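Local coordinates for protein LamCAT (Aquimarina, PDB 6JH5) that probably hydrolyses the beta-1,3-glucan laminarin, as a calcium-binding family 16 glycoside hydrolase built on a beta-jelly-roll fold, at residues Tyr39-Glu42 against Asn43-Val46; Val151-Val154 against Thr155-His158; Trp135-His138 against Asn139-Ala143. All coordinates share one frame; numbering follows the deposited sequence. Where two conformers were deposited one is given.

From the N terminus, interaction 1 comes first, then interaction 3, then interaction 2; the three run in series, and none nests within or crosses another. Interaction 1 (39-46) turns the chain from the end of strand 37-39 into strand 44-47. Interaction 3 (135-143) closes the outer end of the hairpin formed by strands 128-136 and 142-150. Only after the second of these strands does interaction 2 (151-158) carry the chain round into strand 158-164. This serial order makes each a separate connection of the jelly roll. Interactions 1 and 3 lie on opposite sides of the chain's centre (centres about 35 Å apart), as do 2 and 3 (about 34 Å); 1 and 2 are about 23 Å apart.

Interaction 1. Residues Tyr39-Glu42 against Asn43-Val46; sequences YRRE and NATV
R41 and A44 are the first and last residues of a type I beta turn that leads the chain into strand 44-47 of the jelly roll. The turn is closed by the bond from A44 N to R41 O, 3.1 Å long with an N-H...O angle of 159°; E42 and N43 both have helical backbone angles. The side chain of R41 comes back over the turn. Its CG runs anti to the backbone N, and a bend at chi2 (62°) folds the chain round until NH1 is 2.9 Å from A44 O. That oxygen lies at the edge of the guanidinium, in its plane, but the N-H is poorly aimed and the bond is weak. A water donates to A44 O at 2.8 Å, and the R41 guanidinium has a second, cation-pi partner in F22.

Just before the turn the aliphatic part of R40 passes the amide of N43, the guanidinium and amide planes standing 76° apart. One water joins them, accepting from R40 NH1 at 2.9 Å and donating to N43 OD1. The other end of the buried amide, N43 ND2, binds T54 O and T66 OG1, tying the turn to strands 50-60 and 63-71. E42 pairs with R40 by charge alone, since E42 OE2 is 3.5 Å from R40 NH2 yet well out of the guanidinium plane. R40 CB touches N43 OD1 at 3.3 Å.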
# COMPACT_ATOMS: atom_id res chain seq x y z
N TYR A 39 4.43 13.90 4.90
CA TYR A 39 3.27 13.21 5.51
C TYR A 39 2.84 13.89 6.81
O TYR A 39 3.65 14.34 7.55
CB TYR A 39 3.63 11.74 5.70
CG TYR A 39 3.67 10.93 4.43
CD1 TYR A 39 2.60 10.95 3.55
CD2 TYR A 39 4.72 10.08 4.15
CE1 TYR A 39 2.59 10.17 2.42
CE2 TYR A 39 4.73 9.30 3.01
CZ TYR A 39 3.65 9.33 2.15
OH TYR A 39 3.66 8.55 1.05
N ARG A 40 1.53 13.90 7.03
CA ARG A 40 0.93 14.50 8.24
C ARG A 40 -0.29 13.68 8.68
O ARG A 40 -0.86 13.00 7.89
CB ARG A 40 0.37 15.88 7.89
CG ARG A 40 1.39 16.86 7.34
CD ARG A 40 0.84 18.26 7.26
NE ARG A 40 0.87 18.87 8.57
CZ ARG A 40 0.05 19.79 8.98
NH1 ARG A 40 -0.92 20.19 8.18
NH2 ARG A 40 0.17 20.29 10.19
N ARG A 41 -0.62 13.78 9.96
CA ARG A 41 -1.86 13.18 10.51
C ARG A 41 -3.10 13.93 10.01
O ARG A 41 -4.07 13.34 9.78
CB ARG A 41 -1.83 13.28 12.03
CG ARG A 41 -3.12 12.85 12.69
CD ARG A 41 -3.41 11.41 12.39
NE ARG A 41 -4.62 10.90 13.00
CZ ARG A 41 -5.83 11.07 12.53
NH1 ARG A 41 -6.02 11.78 11.44
NH2 ARG A 41 -6.85 10.52 13.15
N GLU A 42 -2.97 15.24 9.81
CA GLU A 42 -4.09 16.13 9.43
C GLU A 42 -4.67 15.80 8.06
O GLU A 42 -5.81 16.05 7.82
CB GLU A 42 -3.66 17.59 9.48
CG GLU A 42 -3.50 18.08 10.89
CD GLU A 42 -2.11 17.92 11.47
OE1 GLU A 42 -1.34 17.14 10.95
OE2 GLU A 42 -1.84 18.58 12.44
N ASN A 43 -3.87 15.14 7.23
CA ASN A 43 -4.31 14.77 5.87
C ASN A 43 -5.21 13.53 5.88
O ASN A 43 -5.67 13.17 4.84
CB ASN A 43 -3.13 14.63 4.92
CG ASN A 43 -2.43 15.95 4.68
OD1 ASN A 43 -1.86 16.51 5.58
ND2 ASN A 43 -2.49 16.43 3.46
N ALA A 44 -5.41 12.94 7.05
CA ALA A 44 -6.28 11.76 7.19
C ALA A 44 -7.52 12.15 8.00
O ALA A 44 -7.38 12.66 9.06
CB ALA A 44 -5.55 10.62 7.84
N THR A 45 -8.68 11.90 7.42
CA THR A 45 -9.98 12.19 8.04
C THR A 45 -10.94 11.04 7.73
O THR A 45 -10.57 10.15 6.98
CB THR A 45 -10.58 13.49 7.50
OG1 THR A 45 -10.78 13.38 6.09
CG2 THR A 45 -9.74 14.69 7.84
N VAL A 46 -12.09 11.06 8.39
CA VAL A 46 -13.15 10.09 8.08
C VAL A 46 -14.40 10.90 7.73
O VAL A 46 -14.75 11.79 8.47
CB VAL A 46 -13.45 9.11 9.22
CG1 VAL A 46 -14.75 8.37 9.00
CG2 VAL A 46 -12.31 8.13 9.40
O HOH W 1 -2.45 19.25 5.93
O HOH W 2 -7.50 14.94 10.66

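Interaction 2. Residues Val151-Val154 against Thr155-His158; sequences VSSV and TSYH
The imidazole of H158 meets V151 over one face and the carbonyl of S153 at its edge, within the jelly-roll connection that joins strand 142-150 to strand 158-164. V151 CG1 lies 3.8 Å from the ring centroid and 18° off the ring normal, a CH-pi contact displaced toward NE2. The methyl reaches that position because CG1 is anti to the V151 backbone N, while the two side chains run past one another in opposite directions. At the edge, H158 NE2 donates to S153 O over 2.8 Å, with the oxygen almost exactly in the ring plane; the N-H...O angle of 132° marks a short but bent bond.

The same carbonyl closes a type I beta turn from S153 to S156, taking S156 N at 3.1 Å. The two donors approach S153 O from opposite faces of its carbonyl plane, each well out of that plane, so one oxygen is gripped from both sides. At the other ring nitrogen, H158 ND1 is hydrogen-bonded to OD2 of D174; with both nitrogens engaged, ring rotation is restrained, and the nearby carboxylate would be expected to favour positive charge on the imidazole. Backbone bonds from V154 to M89 and from V151 to A127 anchor the first half of the loop. Within the turn, S153 OG comes to 2.9 Å from S156 OG and 3.5 Å from T155 OG1.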
# COMPACT_ATOMS: atom_id res chain seq x y z
N VAL A 151 -7.61 -1.48 -15.28
CA VAL A 151 -8.72 -0.94 -14.47
C VAL A 151 -9.08 0.36 -15.16
O VAL A 151 -8.29 1.27 -15.12
CB VAL A 151 -8.29 -0.73 -13.01
CG1 VAL A 151 -9.44 -0.20 -12.19
CG2 VAL A 151 -7.77 -2.02 -12.42
N SER A 152 -10.21 0.35 -15.84
CA SER A 152 -10.59 1.69 -16.50
C SER A 152 -10.98 2.96 -15.70
O SER A 152 -10.74 4.05 -16.17
CB SER A 152 -11.51 1.42 -17.64
OG SER A 152 -12.67 0.83 -17.18
N SER A 153 -11.52 2.71 -14.52
CA SER A 153 -11.96 3.73 -13.57
C SER A 153 -11.39 3.46 -12.18
O SER A 153 -12.10 3.04 -11.32
CB SER A 153 -13.45 3.71 -13.58
OG SER A 153 -13.95 4.70 -12.74
N VAL A 154 -10.14 3.87 -11.96
CA VAL A 154 -9.54 3.71 -10.60
C VAL A 154 -10.19 4.70 -9.64
O VAL A 154 -10.06 4.51 -8.46
CB VAL A 154 -8.01 3.82 -10.56
CG1 VAL A 154 -7.36 2.80 -11.47
CG2 VAL A 154 -7.52 5.23 -10.86
N THR A 155 -10.87 5.72 -10.19
CA THR A 155 -11.58 6.75 -9.41
C THR A 155 -12.86 6.17 -8.80
O THR A 155 -13.43 6.83 -7.98
CB THR A 155 -11.82 8.00 -10.26
OG1 THR A 155 -12.40 7.51 -11.46
CG2 THR A 155 -10.53 8.70 -10.59
N SER A 156 -13.34 5.05 -9.32
CA SER A 156 -14.50 4.35 -8.71
C SER A 156 -13.96 3.36 -7.68
O SER A 156 -12.82 3.01 -7.75
CB SER A 156 -15.34 3.63 -9.72
OG SER A 156 -15.91 4.53 -10.64
N TYR A 157 -14.82 2.91 -6.79
CA TYR A 157 -14.33 1.91 -5.82
C TYR A 157 -14.12 0.57 -6.53
O TYR A 157 -14.94 0.14 -7.28
CB TYR A 157 -15.33 1.62 -4.70
CG TYR A 157 -15.59 2.78 -3.78
CD1 TYR A 157 -14.76 3.08 -2.72
CD2 TYR A 157 -16.71 3.56 -3.97
CE1 TYR A 157 -15.04 4.14 -1.88
CE2 TYR A 157 -17.00 4.62 -3.14
CZ TYR A 157 -16.17 4.91 -2.09
OH TYR A 157 -16.51 5.98 -1.31
N HIS A 158 -13.02 -0.05 -6.15
CA HIS A 158 -12.63 -1.41 -6.58
C HIS A 158 -12.09 -2.16 -5.36
O HIS A 158 -11.70 -1.55 -4.43
CB HIS A 158 -11.59 -1.38 -7.70
CG HIS A 158 -12.10 -0.84 -8.99
ND1 HIS A 158 -12.70 -1.63 -9.92
CD2 HIS A 158 -12.10 0.40 -9.50
CE1 HIS A 158 -13.05 -0.89 -10.94
NE2 HIS A 158 -12.68 0.34 -10.72

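Interaction 3. Residues Trp135-His138 against Asn139-Ala143; sequences WQDH and NNTYA
The tip of the beta hairpin formed by strands 128-136 and 142-150 is a type I turn with a G1 bulge, in which D137 faces T141. The evidence is in the backbone: N140 N bonds to D137 O, D137 N bonds to T141 O at 2.9 Å and 172°, and N140 occupies the left-handed helical region. Below the tip, W135 and A143 form an antiparallel hydrogen-bonded pair, with A143 N to W135 O at 2.9 Å and a return bond from W135 N to A143 O. Q136 and Y142 make the adjoining non-hydrogen-bonded pair.

W135 curls over its cross-strand neighbour. A143 CB sits 3.6 Å from the centroid of the six-membered ring, 13° off its normal and so centred over the face. On the indole edge, NE1 bonds to N188 O, which restrains the ring's rotation together with the A143 contact. From the sheet face shared with Q136, Y142 meets W111, and its OH is bound by H134.

D137 CG lies between the backbone N and the carbonyl carbon (chi1 73°), which sends OD1 back over the turn. There it accepts from N139 N at 2.9 Å, an Asx turn, and from T141 N at 3.1 Å, the two arriving from opposite faces of the carboxylate plane. A water donates to OD2 at 2.7 Å, accepts from N139 ND2 and also bonds T141 OG1. The bonds from N139 N and T141 N to D137 OD1 join the two arms of the tip, and the carboxylate they surround is probably stabilised as the anion.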
# COMPACT_ATOMS: atom_id res chain seq x y z
N TRP A 135 11.91 -8.18 -2.24
CA TRP A 135 12.63 -8.92 -1.19
C TRP A 135 14.13 -8.95 -1.51
O TRP A 135 14.54 -8.37 -2.48
CB TRP A 135 12.04 -10.33 -1.00
CG TRP A 135 12.33 -11.34 -2.06
CD1 TRP A 135 13.19 -12.39 -1.98
CD2 TRP A 135 11.71 -11.45 -3.35
NE1 TRP A 135 13.16 -13.13 -3.12
CE2 TRP A 135 12.27 -12.58 -3.98
CE3 TRP A 135 10.75 -10.71 -4.03
CZ2 TRP A 135 11.89 -12.97 -5.26
CZ3 TRP A 135 10.41 -11.08 -5.31
CH2 TRP A 135 10.97 -12.20 -5.91
N GLN A 136 14.88 -9.57 -0.62
CA GLN A 136 16.32 -9.77 -0.87
C GLN A 136 16.48 -11.27 -1.00
O GLN A 136 16.15 -11.95 -0.09
CB GLN A 136 17.14 -9.23 0.29
CG GLN A 136 18.62 -9.13 -0.02
CD GLN A 136 19.29 -8.55 1.20
OE1 GLN A 136 19.70 -9.28 2.10
NE2 GLN A 136 19.34 -7.24 1.27
N ASP A 137 16.99 -11.71 -2.13
CA ASP A 137 17.02 -13.15 -2.43
C ASP A 137 18.21 -13.82 -1.75
O ASP A 137 18.93 -13.17 -1.04
CB ASP A 137 16.89 -13.44 -3.92
CG ASP A 137 18.11 -13.12 -4.77
OD1 ASP A 137 19.13 -12.83 -4.20
OD2 ASP A 137 17.99 -13.18 -5.97
N HIS A 138 18.39 -15.09 -2.07
CA HIS A 138 19.43 -15.97 -1.46
C HIS A 138 20.82 -15.60 -1.96
O HIS A 138 21.78 -16.12 -1.42
CB HIS A 138 19.06 -17.44 -1.64
CG HIS A 138 18.83 -17.81 -3.06
ND1 HIS A 138 17.84 -17.25 -3.80
CD2 HIS A 138 19.49 -18.63 -3.89
CE1 HIS A 138 17.87 -17.73 -5.02
NE2 HIS A 138 18.87 -18.58 -5.10
N ASN A 139 20.90 -14.75 -2.97
CA ASN A 139 22.21 -14.31 -3.49
C ASN A 139 22.51 -12.89 -3.01
O ASN A 139 23.32 -12.27 -3.63
CB ASN A 139 22.28 -14.33 -5.01
CG ASN A 139 22.13 -15.72 -5.56
OD1 ASN A 139 22.68 -16.65 -5.03
ND2 ASN A 139 21.35 -15.85 -6.62
N ASN A 140 21.78 -12.44 -2.00
CA ASN A 140 21.96 -11.07 -1.46
C ASN A 140 21.65 -10.03 -2.54
O ASN A 140 22.34 -9.03 -2.62
CB ASN A 140 23.38 -10.84 -0.93
CG ASN A 140 23.44 -9.57 -0.12
OD1 ASN A 140 22.52 -9.28 0.61
ND2 ASN A 140 24.51 -8.82 -0.26
N THR A 141 20.65 -10.27 -3.36
CA THR A 141 20.36 -9.25 -4.38
C THR A 141 18.89 -8.85 -4.24
O THR A 141 18.10 -9.65 -3.87
CB THR A 141 20.72 -9.66 -5.81
OG1 THR A 141 19.80 -10.58 -6.35
CG2 THR A 141 22.11 -10.24 -5.92
N TYR A 142 18.65 -7.58 -4.51
CA TYR A 142 17.28 -7.05 -4.46
C TYR A 142 16.49 -7.72 -5.58
O TYR A 142 16.94 -7.78 -6.69
CB TYR A 142 17.33 -5.53 -4.60
CG TYR A 142 16.00 -4.92 -4.92
CD1 TYR A 142 14.90 -5.12 -4.11
CD2 TYR A 142 15.83 -4.17 -6.06
CE1 TYR A 142 13.68 -4.57 -4.42
CE2 TYR A 142 14.60 -3.62 -6.37
CZ TYR A 142 13.52 -3.81 -5.55
OH TYR A 142 12.32 -3.25 -5.89
N ALA A 143 15.33 -8.24 -5.23
CA ALA A 143 14.48 -8.94 -6.21
C ALA A 143 13.08 -8.35 -6.20
O ALA A 143 12.66 -7.91 -5.20
CB ALA A 143 14.43 -10.40 -5.83
O HOH W 3 20.00 -13.39 -7.70